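Local coordinates for CCHC-type domain-containing protein (PDB 7C45) that trims guide RNA as an RNase D-type ribonuclease, probably cutting from the 3' end, and grips uridine-rich RNA with two zinc knuckles, at residues 126-131 against 149-154; 258-263 against 269-274; 280-285 against 289-294. All blocks are in the same frame, centred on the assembly; numbering follows the deposited sequence.

Along the chain the three contacts come one after another, contact 1 in the 3'-5' exonuclease domain and contacts 2 and 3 in the two zinc knuckles, later in the chain. Contact 1 joins helices 124-136 and 144-152, about 10 Å between its centre and that of the chain; the knuckles lie much farther out, at about 30 and 28 Å. Centre to centre, contact 1 is about 21 Å from contact 2 and about 20 Å from contact 3, and the two knuckles are about 18 Å apart. Contacts 1 and 3 touch, so the second knuckle packs on the exonuclease domain. Both knuckles hold uridines of the same RNA strand.

Contact 1: 126-131 against 149-154; sequences VFFTAI and KSVAGL
F128 of helix 124-136 reaches across to S150 and V151 near the end of helix 144-152, and its one ring supplies the whole first-helix side of the contact. The ring is carried outward by a side chain with CG anti to the backbone N (chi1 -172°), which sends its CD1, CE1 and CZ atoms to the second helix. Two neighbouring residues receive this border differently. The hydroxyl of S150 lies near the ring plane at the edge, with OG 3.6 Å from F128 CZ and about as far from CE1. V151 approaches obliquely, its CG2 methyl lying 3.5 Å from F128 CD1, and the two side chains run antiparallel alongside one another. The backbones stay apart: the nearest CA atoms, those of F128 and V151, are 8.5 Å from each other, so the side chains bridge the gap. Beyond the two segments F128 also touches Y146 and V147, earlier on helix 144-152, while V151 leans on L198 and Y201 of helix 182-202. The contact is plain helix-helix packing within the exonuclease domain. Its chemistry is dispersive: a buried ring meets a hydroxyl oxygen at its edge and, obliquely, a methyl, an arrangement that depends on shape and to which the hydroxyl contributes by packing on the ring.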
loop_
_atom_site.group_PDB
_atom_site.type_symbol
_atom_site.label_atom_id
_atom_site.label_comp_id
_atom_site.label_asym_id
_atom_site.label_seq_id
_atom_site.Cartn_x
_atom_site.Cartn_y
_atom_site.Cartn_z
ATOM N N VAL A 126 1.334 -6.699 1.417
ATOM C CA VAL A 126 1.916 -8.028 1.617
ATOM C C VAL A 126 2.219 -8.264 3.100
ATOM O O VAL A 126 1.964 -9.356 3.628
ATOM C CB VAL A 126 3.168 -8.205 0.740
ATOM C CG1 VAL A 126 3.850 -9.518 1.023
ATOM C CG2 VAL A 126 2.778 -8.150 -0.742
ATOM N N PHE A 127 2.777 -7.251 3.782
ATOM C CA PHE A 127 3.019 -7.347 5.227
ATOM C C PHE A 127 1.741 -7.748 5.957
ATOM O O PHE A 127 1.727 -8.704 6.748
ATOM C CB PHE A 127 3.558 -6.012 5.763
ATOM C CG PHE A 127 4.521 -6.148 6.941
ATOM C CD1 PHE A 127 4.256 -7.016 7.973
ATOM C CD2 PHE A 127 5.692 -5.417 6.974
ATOM C CE1 PHE A 127 5.134 -7.138 9.065
ATOM C CE2 PHE A 127 6.599 -5.537 8.040
ATOM C CZ PHE A 127 6.310 -6.408 9.084
ATOM N N PHE A 128 0.646 -7.049 5.676
ATOM C CA PHE A 128 -0.609 -7.362 6.352
ATOM C C PHE A 128 -1.082 -8.763 6.001
ATOM O O PHE A 128 -1.524 -9.512 6.879
ATOM C CB PHE A 128 -1.681 -6.335 6.005
ATOM C CG PHE A 128 -2.951 -6.487 6.814
ATOM C CD1 PHE A 128 -3.018 -6.000 8.110
ATOM C CD2 PHE A 128 -4.054 -7.122 6.285
ATOM C CE1 PHE A 128 -4.175 -6.138 8.855
ATOM C CE2 PHE A 128 -5.220 -7.256 7.024
ATOM C CZ PHE A 128 -5.281 -6.761 8.301
ATOM N N THR A 129 -0.986 -9.148 4.723
ATOM C CA THR A 129 -1.353 -10.515 4.359
ATOM C C THR A 129 -0.482 -11.537 5.080
ATOM O O THR A 129 -0.990 -12.551 5.562
ATOM C CB THR A 129 -1.274 -10.698 2.842
ATOM O OG1 THR A 129 -2.244 -9.845 2.244
ATOM C CG2 THR A 129 -1.581 -12.145 2.463
ATOM N N ALA A 130 0.830 -11.276 5.195
ATOM C CA ALA A 130 1.730 -12.239 5.826
ATOM C C ALA A 130 1.347 -12.469 7.278
ATOM O O ALA A 130 1.469 -13.589 7.792
ATOM C CB ALA A 130 3.178 -11.747 5.733
ATOM N N ILE A 131 0.866 -11.422 7.935
ATOM C CA ILE A 131 0.374 -11.551 9.305
ATOM C C ILE A 131 -0.843 -12.463 9.334
ATOM O O ILE A 131 -0.924 -13.395 10.144
ATOM C CB ILE A 131 0.062 -10.162 9.885
ATOM C CG1 ILE A 131 1.369 -9.379 10.086
ATOM C CG2 ILE A 131 -0.745 -10.257 11.198
ATOM C CD1 ILE A 131 1.173 -7.917 10.435
ATOM N N LYS A 149 -8.142 0.445 8.784
ATOM C CA LYS A 149 -9.023 0.266 9.936
ATOM C C LYS A 149 -8.485 -0.789 10.889
ATOM O O LYS A 149 -8.438 -0.583 12.112
ATOM C CB LYS A 149 -10.424 -0.107 9.442
ATOM C CG LYS A 149 -11.484 -0.292 10.515
ATOM C CD LYS A 149 -12.864 -0.160 9.881
ATOM C CE LYS A 149 -13.864 -1.183 10.414
ATOM N NZ LYS A 149 -14.059 -1.068 11.871
ATOM N N SER A 150 -8.060 -1.924 10.350
ATOM C CA SER A 150 -7.588 -2.998 11.208
ATOM C C SER A 150 -6.260 -2.655 11.876
ATOM O O SER A 150 -6.039 -3.030 13.028
ATOM C CB SER A 150 -7.471 -4.292 10.411
ATOM O OG SER A 150 -6.762 -5.251 11.164
ATOM N N VAL A 151 -5.364 -1.955 11.185
ATOM C CA VAL A 151 -4.041 -1.700 11.745
ATOM C C VAL A 151 -4.005 -0.413 12.563
ATOM O O VAL A 151 -3.436 -0.383 13.654
ATOM C CB VAL A 151 -2.976 -1.668 10.637
ATOM C CG1 VAL A 151 -1.676 -1.203 11.214
ATOM C CG2 VAL A 151 -2.823 -3.048 10.006
ATOM N N ALA A 152 -4.587 0.672 12.072
ATOM C CA ALA A 152 -4.469 1.965 12.733
ATOM C C ALA A 152 -5.777 2.458 13.332
ATOM O O ALA A 152 -5.796 3.531 13.939
ATOM C CB ALA A 152 -3.932 3.016 11.753
ATOM N N GLY A 153 -6.865 1.714 13.178
ATOM C CA GLY A 153 -8.144 2.168 13.676
ATOM C C GLY A 153 -8.727 3.329 12.912
ATOM O O GLY A 153 -9.671 3.957 13.388
ATOM N N LEU A 154 -8.204 3.621 11.728
ATOM C CA LEU A 154 -8.590 4.797 10.963
ATOM C C LEU A 154 -9.619 4.457 9.899
ATOM O O LEU A 154 -9.513 3.433 9.217
ATOM C CB LEU A 154 -7.378 5.433 10.283
ATOM C CG LEU A 154 -6.584 6.415 11.133
ATOM C CD1 LEU A 154 -5.364 6.900 10.388
ATOM C CD2 LEU A 154 -7.471 7.580 11.533
#

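Contact 2: 258-263 against 269-274; sequences CHFCGA and AECFKK. With ZN (zinc ion), chain C; nucleotides of chain B.
A single zinc ion is gripped from both segments at once: C258 SG and C261 SG meet C271 SG across it, and with H266 these cysteines make a CCHC zinc knuckle. C258 SG lies 2.3 Å from the zinc ion. The sulfurs also accept three backbone N-H bonds and a weak fourth: C258 SG takes C261 N and, weakly, F260 N, and C261 SG takes A263 N. C271 stands at the N-cap of helix 272-275, and its sulfur takes K274 N in a capping bond. These donors would be expected to temper the negative charge on the thiolates.

Outside the metal, the F260 ring packs on K274 in a CH-pi contact: K274 CB lies 3.5 Å from the ring centroid, 10° off the normal. K274 has CG anti to its backbone N (chi1 175°) and runs on extended, its ammonium forming a salt bridge with E268.

On the RNA side, F272 stacks a face of its ring over the base of U4 of chain B and turns an edge to U3 of chain B. Two backbone groups bond to the Watson-Crick edge of U4: U4 N3 donates to E270 O at 2.8 Å, and F272 N donates to U4 O4 at 2.9 Å.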
loop_
_atom_site.group_PDB
_atom_site.type_symbol
_atom_site.label_atom_id
_atom_site.label_comp_id
_atom_site.label_asym_id
_atom_site.label_seq_id
_atom_site.Cartn_x
_atom_site.Cartn_y
_atom_site.Cartn_z
ATOM N N CYS A 258 -6.594 -21.902 14.133
ATOM C CA CYS A 258 -7.213 -21.639 15.421
ATOM C C CYS A 258 -6.693 -22.640 16.449
ATOM O O CYS A 258 -6.835 -23.851 16.276
ATOM C CB CYS A 258 -8.728 -21.714 15.312
ATOM S SG CYS A 258 -9.547 -21.556 16.907
ATOM N N HIS A 259 -6.066 -22.138 17.505
ATOM C CA HIS A 259 -5.563 -23.049 18.532
ATOM C C HIS A 259 -6.676 -23.805 19.247
ATOM O O HIS A 259 -6.402 -24.845 19.857
ATOM C CB HIS A 259 -4.756 -22.277 19.572
ATOM C CG HIS A 259 -3.461 -21.745 19.058
ATOM N ND1 HIS A 259 -2.578 -21.042 19.852
ATOM C CD2 HIS A 259 -2.896 -21.806 17.831
ATOM C CE1 HIS A 259 -1.528 -20.693 19.129
ATOM N NE2 HIS A 259 -1.692 -21.149 17.903
ATOM N N PHE A 260 -7.906 -23.295 19.224
ATOM C CA PHE A 260 -8.968 -23.920 20.013
ATOM C C PHE A 260 -9.623 -25.080 19.271
ATOM O O PHE A 260 -9.879 -26.134 19.865
ATOM C CB PHE A 260 -10.033 -22.894 20.414
ATOM C CG PHE A 260 -11.102 -23.462 21.335
ATOM C CD1 PHE A 260 -10.906 -23.515 22.714
ATOM C CD2 PHE A 260 -12.280 -23.971 20.818
ATOM C CE1 PHE A 260 -11.860 -24.036 23.526
ATOM C CE2 PHE A 260 -13.244 -24.481 21.635
ATOM C CZ PHE A 260 -13.034 -24.516 22.998
ATOM N N CYS A 261 -9.929 -24.891 17.987
ATOM C CA CYS A 261 -10.614 -25.907 17.206
ATOM C C CYS A 261 -9.778 -26.443 16.067
ATOM O O CYS A 261 -10.193 -27.410 15.435
ATOM C CB CYS A 261 -11.924 -25.376 16.619
ATOM S SG CYS A 261 -11.719 -24.245 15.204
ATOM N N GLY A 262 -8.639 -25.831 15.762
ATOM C CA GLY A 262 -7.763 -26.345 14.737
ATOM C C GLY A 262 -8.072 -25.908 13.316
ATOM O O GLY A 262 -7.299 -26.242 12.410
ATOM N N ALA A 263 -9.160 -25.179 13.089
ATOM C CA ALA A 263 -9.523 -24.789 11.730
ATOM C C ALA A 263 -8.638 -23.655 11.241
ATOM O O ALA A 263 -8.190 -22.807 12.017
ATOM C CB ALA A 263 -10.980 -24.348 11.650
ATOM N N ALA A 269 -9.081 -16.185 19.356
ATOM C CA ALA A 269 -9.823 -15.042 19.887
ATOM C C ALA A 269 -11.132 -14.808 19.150
ATOM O O ALA A 269 -12.031 -14.164 19.702
ATOM C CB ALA A 269 -8.979 -13.777 19.808
ATOM N N GLU A 270 -11.245 -15.320 17.926
ATOM C CA GLU A 270 -12.411 -15.156 17.077
ATOM C C GLU A 270 -13.250 -16.420 16.948
ATOM O O GLU A 270 -14.201 -16.424 16.168
ATOM C CB GLU A 270 -11.976 -14.716 15.668
ATOM C CG GLU A 270 -10.809 -13.733 15.606
ATOM C CD GLU A 270 -10.076 -13.768 14.271
ATOM O OE1 GLU A 270 -9.559 -12.711 13.848
ATOM O OE2 GLU A 270 -10.007 -14.841 13.636
ATOM N N CYS A 271 -12.923 -17.490 17.671
ATOM C CA CYS A 271 -13.488 -18.813 17.398
ATOM C C CYS A 271 -14.944 -18.907 17.823
ATOM O O CYS A 271 -15.258 -18.749 19.006
ATOM C CB CYS A 271 -12.662 -19.875 18.122
ATOM S SG CYS A 271 -13.231 -21.539 17.819
ATOM N N PHE A 272 -15.826 -19.208 16.865
ATOM C CA PHE A 272 -17.236 -19.418 17.171
ATOM C C PHE A 272 -17.427 -20.609 18.099
ATOM O O PHE A 272 -18.345 -20.619 18.914
ATOM C CB PHE A 272 -18.049 -19.639 15.889
ATOM C CG PHE A 272 -18.042 -18.471 14.941
ATOM C CD1 PHE A 272 -17.987 -17.174 15.412
ATOM C CD2 PHE A 272 -18.095 -18.687 13.567
ATOM C CE1 PHE A 272 -17.974 -16.097 14.516
ATOM C CE2 PHE A 272 -18.097 -17.627 12.676
ATOM C CZ PHE A 272 -18.036 -16.323 13.159
ATOM N N LYS A 273 -16.592 -21.637 17.969
ATOM C CA LYS A 273 -16.781 -22.814 18.813
ATOM C C LYS A 273 -16.406 -22.517 20.257
ATOM O O LYS A 273 -17.144 -22.877 21.172
ATOM C CB LYS A 273 -15.986 -23.991 18.250
ATOM C CG LYS A 273 -16.462 -24.398 16.844
ATOM C CD LYS A 273 -15.943 -25.764 16.482
ATOM C CE LYS A 273 -16.560 -26.315 15.190
ATOM N NZ LYS A 273 -15.659 -27.361 14.602
ATOM N N LYS A 274 -15.294 -21.812 20.480
ATOM C CA LYS A 274 -14.914 -21.473 21.849
ATOM C C LYS A 274 -15.929 -20.529 22.471
ATOM O O LYS A 274 -16.221 -20.620 23.670
ATOM C CB LYS A 274 -13.512 -20.871 21.873
ATOM C CG LYS A 274 -13.054 -20.366 23.233
ATOM C CD LYS A 274 -11.696 -19.717 23.149
ATOM C CE LYS A 274 -11.089 -19.513 24.543
ATOM N NZ LYS A 274 -9.799 -18.830 24.406
HETATM ZN ZN ZN C . -11.682 -22.079 16.147
ATOM P P U B 4 -18.894 -15.019 5.959
ATOM O OP1 U B 4 -19.006 -14.170 4.743
ATOM O OP2 U B 4 -19.751 -16.226 6.064
ATOM O "O5'" U B 4 -17.376 -15.447 6.221
ATOM C "C5'" U B 4 -16.959 -16.061 7.447
ATOM C "C4'" U B 4 -16.424 -15.053 8.440
ATOM O "O4'" U B 4 -16.425 -15.622 9.781
ATOM C "C3'" U B 4 -15.006 -14.539 8.206
ATOM O "O3'" U B 4 -14.991 -13.181 8.653
ATOM C "C2'" U B 4 -14.189 -15.387 9.193
ATOM O "O2'" U B 4 -12.959 -14.808 9.581
ATOM C "C1'" U B 4 -15.150 -15.449 10.365
ATOM N N1 U B 4 -14.969 -16.527 11.351
ATOM C C2 U B 4 -14.725 -16.183 12.677
ATOM O O2 U B 4 -14.554 -15.047 13.048
ATOM N N3 U B 4 -14.635 -17.233 13.565
ATOM C C4 U B 4 -14.793 -18.559 13.248
ATOM O O4 U B 4 -14.717 -19.403 14.146
ATOM C C5 U B 4 -15.072 -18.831 11.871
ATOM C C6 U B 4 -15.163 -17.843 10.994
ATOM P P U B 3 -24.434 -12.585 9.414
ATOM O OP1 U B 3 -25.282 -12.601 8.201
ATOM O OP2 U B 3 -24.723 -13.406 10.606
ATOM O "O5'" U B 3 -22.959 -12.933 8.953
ATOM C "C5'" U B 3 -22.362 -12.207 7.893
ATOM C "C4'" U B 3 -20.880 -12.447 7.837
ATOM O "O4'" U B 3 -20.275 -11.918 9.048
ATOM C "C3'" U B 3 -20.458 -13.914 7.766
ATOM O "O3'" U B 3 -19.195 -13.978 7.131
ATOM C "C2'" U B 3 -20.239 -14.244 9.225
ATOM O "O2'" U B 3 -19.418 -15.360 9.462
ATOM C "C1'" U B 3 -19.583 -12.954 9.706
ATOM N N1 U B 3 -19.628 -12.786 11.168
ATOM C C2 U B 3 -18.412 -12.759 11.826
ATOM O O2 U B 3 -17.327 -12.796 11.270
ATOM N N3 U B 3 -18.501 -12.641 13.189
ATOM C C4 U B 3 -19.653 -12.578 13.941
ATOM O O4 U B 3 -19.535 -12.474 15.152
ATOM C C5 U B 3 -20.869 -12.632 13.193
ATOM C C6 U B 3 -20.811 -12.740 11.859
#

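Contact 3: 280-285 against 289-294; sequences KCSFCG and HTARNC. With ZN (zinc ion), chain D; nucleotides of chain B.
C281, C284, H289 and C294 close round a zinc ion and tie the two segments into the second CCHC zinc knuckle. The sulfurs arrive by different torsions: C281 and C294 carry SG anti to the backbone N (chi1 175° and 176°), whereas C284 tucks its sulfur between N and the carbonyl carbon. The H289 ring is folded back over its own backbone (chi1 69°), which presents NE2 to the zinc ion at 2.1 Å. C284 SG sits at the edge of this imidazole, 3.4 Å from H289 NE2, while C281 SG approaches it obliquely. C281 SG also accepts from C284 N and weakly from F283 N. Away from the metal, S282 OG meets the A291 methyl at 3.2 Å from CB, and one water accepts from both S282 N and A291 N. F283 touches C294 SG obliquely through CD2.

One face of the H289 ring stacks on the base of U2 of chain B, whose N3 donates to N293 O at 2.7 Å. The N293 amide spans two nucleotides, ND2 donating to U2 O2 and OD1 accepting from O2' of U5 of chain B. T290 N reaches U5 O4.

In the fold, the knuckle is mostly loop, with a short 3-10 turn at 291-292, after helix 272-275, and R292 fastens it to helix 144-152 through a cation-pi contact with Y146 and a hydrogen bond from K149 NZ to its carbonyl oxygen.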
loop_
_atom_site.group_PDB
_atom_site.type_symbol
_atom_site.label_atom_id
_atom_site.label_comp_id
_atom_site.label_asym_id
_atom_site.label_seq_id
_atom_site.Cartn_x
_atom_site.Cartn_y
_atom_site.Cartn_z
ATOM N N LYS A 280 -20.365 -11.592 22.687
ATOM C CA LYS A 280 -21.156 -10.399 22.431
ATOM C C LYS A 280 -20.261 -9.281 21.909
ATOM O O LYS A 280 -19.063 -9.237 22.197
ATOM C CB LYS A 280 -21.891 -9.940 23.703
ATOM C CG LYS A 280 -22.601 -11.060 24.469
ATOM C CD LYS A 280 -23.500 -10.518 25.564
ATOM C CE LYS A 280 -22.760 -9.511 26.420
ATOM N NZ LYS A 280 -21.491 -10.082 26.954
ATOM N N CYS A 281 -20.858 -8.363 21.154
ATOM C CA CYS A 281 -20.134 -7.174 20.719
ATOM C C CYS A 281 -19.639 -6.398 21.932
ATOM O O CYS A 281 -20.421 -6.077 22.828
ATOM C CB CYS A 281 -21.035 -6.282 19.873
ATOM S SG CYS A 281 -20.231 -4.747 19.433
ATOM N N SER A 282 -18.341 -6.111 21.972
ATOM C CA SER A 282 -17.794 -5.420 23.148
ATOM C C SER A 282 -18.249 -3.965 23.232
ATOM O O SER A 282 -18.132 -3.343 24.300
ATOM C CB SER A 282 -16.278 -5.506 23.142
ATOM O OG SER A 282 -15.723 -4.831 22.057
ATOM N N PHE A 283 -18.772 -3.411 22.140
ATOM C CA PHE A 283 -19.299 -2.046 22.171
ATOM C C PHE A 283 -20.740 -2.038 22.683
ATOM O O PHE A 283 -21.015 -1.548 23.777
ATOM C CB PHE A 283 -19.193 -1.401 20.782
ATOM C CG PHE A 283 -19.516 0.072 20.773
ATOM C CD1 PHE A 283 -18.574 1.001 21.151
ATOM C CD2 PHE A 283 -20.790 0.511 20.456
ATOM C CE1 PHE A 283 -18.867 2.351 21.147
ATOM C CE2 PHE A 283 -21.099 1.845 20.464
ATOM C CZ PHE A 283 -20.138 2.773 20.815
ATOM N N CYS A 284 -21.679 -2.563 21.896
ATOM C CA CYS A 284 -23.099 -2.450 22.216
ATOM C C CYS A 284 -23.649 -3.625 22.998
ATOM O O CYS A 284 -24.808 -3.570 23.437
ATOM C CB CYS A 284 -23.913 -2.299 20.932
ATOM S SG CYS A 284 -23.974 -3.837 19.966
ATOM N N GLY A 285 -22.884 -4.698 23.128
ATOM C CA GLY A 285 -23.238 -5.794 23.994
ATOM C C GLY A 285 -24.161 -6.850 23.421
ATOM O O GLY A 285 -24.537 -7.771 24.154
ATOM N N HIS A 289 -22.470 -10.041 16.266
ATOM C CA HIS A 289 -21.462 -9.292 15.519
ATOM C C HIS A 289 -20.329 -8.877 16.458
ATOM O O HIS A 289 -20.463 -8.928 17.681
ATOM C CB HIS A 289 -22.077 -8.065 14.834
ATOM C CG HIS A 289 -22.520 -7.005 15.789
ATOM N ND1 HIS A 289 -23.809 -6.921 16.261
ATOM C CD2 HIS A 289 -21.836 -5.994 16.378
ATOM C CE1 HIS A 289 -23.902 -5.907 17.102
ATOM N NE2 HIS A 289 -22.723 -5.325 17.179
ATOM N N THR A 290 -19.206 -8.482 15.865
ATOM C CA THR A 290 -18.045 -8.014 16.610
ATOM C C THR A 290 -18.003 -6.489 16.647
ATOM O O THR A 290 -18.586 -5.804 15.808
ATOM C CB THR A 290 -16.749 -8.506 15.969
ATOM O OG1 THR A 290 -16.613 -7.859 14.709
ATOM C CG2 THR A 290 -16.762 -9.994 15.769
ATOM N N ALA A 291 -17.259 -5.972 17.633
ATOM C CA ALA A 291 -17.016 -4.541 17.744
ATOM C C ALA A 291 -16.493 -3.941 16.445
ATOM O O ALA A 291 -16.884 -2.834 16.069
ATOM C CB ALA A 291 -16.020 -4.286 18.877
ATOM N N ARG A 292 -15.596 -4.654 15.752
ATOM C CA ARG A 292 -15.017 -4.133 14.507
ATOM C C ARG A 292 -16.084 -3.878 13.447
ATOM O O ARG A 292 -15.891 -3.035 12.566
ATOM C CB ARG A 292 -13.961 -5.116 13.979
ATOM C CG ARG A 292 -12.993 -4.535 12.947
ATOM C CD ARG A 292 -12.295 -5.631 12.136
ATOM N NE ARG A 292 -11.367 -5.074 11.144
ATOM C CZ ARG A 292 -11.745 -4.524 9.991
ATOM N NH1 ARG A 292 -13.037 -4.455 9.682
ATOM N NH2 ARG A 292 -10.839 -4.030 9.147
ATOM N N ASN A 293 -17.215 -4.591 13.521
ATOM C CA ASN A 293 -18.297 -4.472 12.546
ATOM C C ASN A 293 -19.581 -3.944 13.183
ATOM O O ASN A 293 -20.658 -4.068 12.603
ATOM C CB ASN A 293 -18.549 -5.818 11.860
ATOM C CG ASN A 293 -18.706 -5.690 10.352
ATOM O OD1 ASN A 293 -17.729 -5.691 9.621
ATOM N ND2 ASN A 293 -19.939 -5.592 9.888
ATOM N N CYS A 294 -19.486 -3.343 14.365
ATOM C CA CYS A 294 -20.665 -2.827 15.040
ATOM C C CYS A 294 -21.177 -1.571 14.341
ATOM O O CYS A 294 -20.430 -0.609 14.157
ATOM C CB CYS A 294 -20.341 -2.524 16.508
ATOM S SG CYS A 294 -21.691 -1.785 17.426
HETATM ZN ZN ZN D . -22.237 -3.807 18.476
ATOM P P U B 2 -28.706 -9.487 13.143
ATOM O OP1 U B 2 -29.346 -10.804 12.928
ATOM O OP2 U B 2 -28.272 -9.083 14.499
ATOM O "O5'" U B 2 -27.445 -9.411 12.194
ATOM C "C5'" U B 2 -27.558 -9.540 10.788
ATOM C "C4'" U B 2 -26.184 -9.536 10.172
ATOM O "O4'" U B 2 -25.620 -8.200 10.312
ATOM C "C3'" U B 2 -25.192 -10.498 10.834
ATOM O "O3'" U B 2 -24.319 -11.039 9.859
ATOM C "C2'" U B 2 -24.390 -9.589 11.767
ATOM O "O2'" U B 2 -23.071 -10.028 12.018
ATOM C "C1'" U B 2 -24.392 -8.264 11.006
ATOM N N1 U B 2 -24.326 -7.103 11.902
ATOM C C2 U B 2 -23.143 -6.406 11.893
ATOM O O2 U B 2 -22.234 -6.721 11.158
ATOM N N3 U B 2 -23.092 -5.330 12.752
ATOM C C4 U B 2 -24.091 -4.924 13.620
ATOM O O4 U B 2 -23.915 -3.928 14.340
ATOM C C5 U B 2 -25.281 -5.720 13.576
ATOM C C6 U B 2 -25.354 -6.766 12.747
ATOM P P U B 5 -14.221 -11.994 7.883
ATOM O OP1 U B 5 -13.366 -12.528 6.802
ATOM O OP2 U B 5 -13.610 -11.140 8.934
ATOM O "O5'" U B 5 -15.400 -11.104 7.296
ATOM C "C5'" U B 5 -16.337 -11.643 6.375
ATOM C "C4'" U B 5 -17.487 -10.692 6.139
ATOM O "O4'" U B 5 -18.341 -10.682 7.312
ATOM C "C3'" U B 5 -17.113 -9.231 5.863
ATOM O "O3'" U B 5 -17.972 -8.705 4.852
ATOM C "C2'" U B 5 -17.440 -8.538 7.184
ATOM O "O2'" U B 5 -17.781 -7.185 7.031
ATOM C "C1'" U B 5 -18.635 -9.358 7.668
ATOM N N1 U B 5 -18.877 -9.313 9.119
ATOM C C2 U B 5 -20.160 -9.041 9.536
ATOM O O2 U B 5 -21.085 -8.843 8.766
ATOM N N3 U B 5 -20.336 -9.013 10.887
ATOM C C4 U B 5 -19.369 -9.220 11.831
ATOM O O4 U B 5 -19.687 -9.138 13.005
ATOM C C5 U B 5 -18.060 -9.496 11.324
ATOM C C6 U B 5 -17.860 -9.530 10.008
ATOM P P U B 3 -24.434 -12.585 9.414
ATOM O OP1 U B 3 -25.282 -12.601 8.201
ATOM O OP2 U B 3 -24.723 -13.406 10.606
ATOM O "O5'" U B 3 -22.959 -12.933 8.953
ATOM C "C5'" U B 3 -22.362 -12.207 7.893
ATOM C "C4'" U B 3 -20.880 -12.447 7.837
ATOM O "O4'" U B 3 -20.275 -11.918 9.048
ATOM C "C3'" U B 3 -20.458 -13.914 7.766
ATOM O "O3'" U B 3 -19.195 -13.978 7.131
ATOM C "C2'" U B 3 -20.239 -14.244 9.225
ATOM O "O2'" U B 3 -19.418 -15.360 9.462
ATOM C "C1'" U B 3 -19.583 -12.954 9.706
ATOM N N1 U B 3 -19.628 -12.786 11.168
ATOM C C2 U B 3 -18.412 -12.759 11.826
ATOM O O2 U B 3 -17.327 -12.796 11.270
ATOM N N3 U B 3 -18.501 -12.641 13.189
ATOM C C4 U B 3 -19.653 -12.578 13.941
ATOM O O4 U B 3 -19.535 -12.474 15.152
ATOM C C5 U B 3 -20.869 -12.632 13.193
ATOM C C6 U B 3 -20.811 -12.740 11.859
HETATM O O HOH W 1 -16.634 -7.535 20.076
#